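Local coordinates for protein epsin 1 (PDB 5LP0) that probably binds membranes rich in phosphatidylinositol 4,5-bisphosphate, bends them and helps clathrin-coated invaginations to form in receptor-mediated endocytosis, at residues S25-M28 and S29-D33. Numbering follows the deposited sequence. Where two conformers were deposited one is given.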
loop_
_atom_site.group_PDB
_atom_site.type_symbol
_atom_site.label_atom_id
_atom_site.label_comp_id
_atom_site.label_asym_id
_atom_site.label_seq_id
_atom_site.Cartn_x
_atom_site.Cartn_y
_atom_site.Cartn_z
ATOM N N SER A 25 -3.884 -6.219 10.146
ATOM C CA SER A 25 -3.610 -7.362 9.277
ATOM C C SER A 25 -4.879 -8.022 8.758
ATOM O O SER A 25 -4.917 -8.521 7.644
ATOM C CB SER A 25 -2.813 -8.417 10.040
ATOM O OG SER A 25 -3.681 -9.199 10.842
ATOM N N SER A 26 -5.922 -8.051 9.577
ATOM C CA SER A 26 -7.174 -8.659 9.130
ATOM C C SER A 26 -7.842 -7.785 8.059
ATOM O O SER A 26 -8.424 -8.288 7.090
ATOM C CB SER A 26 -8.124 -8.893 10.305
ATOM O OG SER A 26 -8.490 -7.675 10.926
ATOM N N LEU A 27 -7.732 -6.470 8.222
ATOM C CA LEU A 27 -8.301 -5.556 7.243
ATOM C C LEU A 27 -7.511 -5.701 5.956
ATOM O O LEU A 27 -8.084 -5.776 4.857
ATOM C CB LEU A 27 -8.259 -4.119 7.750
ATOM C CG LEU A 27 -8.790 -3.039 6.803
ATOM C CD1 LEU A 27 -10.177 -3.370 6.289
ATOM C CD2 LEU A 27 -8.800 -1.674 7.507
ATOM N N MET A 28 -6.189 -5.778 6.085
ATOM C CA MET A 28 -5.360 -5.902 4.906
ATOM C C MET A 28 -5.713 -7.211 4.196
ATOM O O MET A 28 -5.756 -7.251 2.978
ATOM C CB MET A 28 -3.854 -5.794 5.210
ATOM C CG MET A 28 -3.354 -4.327 5.531
ATOM S SD MET A 28 -1.545 -4.108 5.502
ATOM C CE MET A 28 -1.123 -5.117 6.906
ATOM N N SER A 29 -5.998 -8.277 4.945
ATOM C CA SER A 29 -6.358 -9.541 4.316
ATOM C C SER A 29 -7.668 -9.418 3.541
ATOM O O SER A 29 -7.797 -9.960 2.455
ATOM C CB SER A 29 -6.462 -10.647 5.362
ATOM O OG SER A 29 -6.784 -11.883 4.746
ATOM N N GLU A 30 -8.637 -8.714 4.105
ATOM C CA GLU A 30 -9.888 -8.465 3.398
ATOM C C GLU A 30 -9.651 -7.741 2.058
ATOM O O GLU A 30 -10.221 -8.100 1.028
ATOM C CB GLU A 30 -10.851 -7.658 4.270
ATOM C CG GLU A 30 -11.333 -8.395 5.501
ATOM C CD GLU A 30 -12.032 -7.487 6.504
ATOM O OE1 GLU A 30 -12.566 -6.435 6.096
ATOM O OE2 GLU A 30 -12.041 -7.827 7.706
ATOM N N ILE A 31 -8.816 -6.705 2.091
ATOM C CA ILE A 31 -8.495 -5.933 0.894
ATOM C C ILE A 31 -7.786 -6.850 -0.126
ATOM O O ILE A 31 -8.103 -6.818 -1.314
ATOM C CB ILE A 31 -7.670 -4.676 1.232
ATOM C CG1 ILE A 31 -8.471 -3.757 2.180
ATOM C CG2 ILE A 31 -7.310 -3.916 -0.035
ATOM C CD1 ILE A 31 -7.650 -2.662 2.812
ATOM N N ALA A 32 -6.883 -7.718 0.345
ATOM C CA ALA A 32 -6.191 -8.633 -0.546
ATOM C C ALA A 32 -7.190 -9.557 -1.248
ATOM O O ALA A 32 -7.087 -9.753 -2.450
ATOM C CB ALA A 32 -5.164 -9.459 0.210
ATOM N N ASP A 33 -8.163 -10.120 -0.524
ATOM C CA ASP A 33 -9.168 -10.949 -1.181
ATOM C C ASP A 33 -9.940 -10.149 -2.236
ATOM O O ASP A 33 -10.212 -10.656 -3.319
ATOM C CB ASP A 33 -10.168 -11.522 -0.171
ATOM C CG ASP A 33 -9.598 -12.663 0.638
ATOM O OD1 ASP A 33 -8.681 -13.358 0.143
ATOM O OD2 ASP A 33 -10.073 -12.858 1.774
#
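Leu-27 meets two side chains of the next helical turn, Glu-30 and Ile-31, in two different ways. Its CG, swung anti to the backbone N (chi1 178°), approaches the CD1 end of Ile-31 at 4.2 Å, an apolar i to i+4 pair whose chains cross at a slant. Branched apolar residues suit these places, one turn apart, because they can meet each other and still face neighbouring helices, Leu-27 helix 8-15 and Ile-31 both Lys-11 and Leu-72 of helix 59-75. Against Glu-30, Leu-27 stands at about a right angle, with Leu-27 CD1 3.9 Å from Glu-30 OE1. The glutamate chain, extended beyond CG, runs back past the carbonyl of Ser-26, its CG lying 3.3 Å from Ser-26 O, and OE1 ends in a salt bridge with Lys-11. A long acidic side chain suits this partly exposed flank; shortening it to alanine is likely to leave Lys-11 without its acidic mate here and the CD1 methyl of Leu-27 without the carboxylate beside it. Met-28, unbranched and buried, bends at chi3 (-67°) and packs on Leu-68 and Tyr-71 of helix 59-75. Ile-31 N bonds to Leu-27 O at 3.0 Å and Ala-32 N to Met-28 O at 2.9 Å, as in any alpha-helix. Buried Met-28, Ile-31 and Ala-32, set against exposed Ser-25, Ser-26 and Asp-33, make helix 25-34 amphipathic, packed against helices 8-15 and 59-75 of the all-helical ENTH domain.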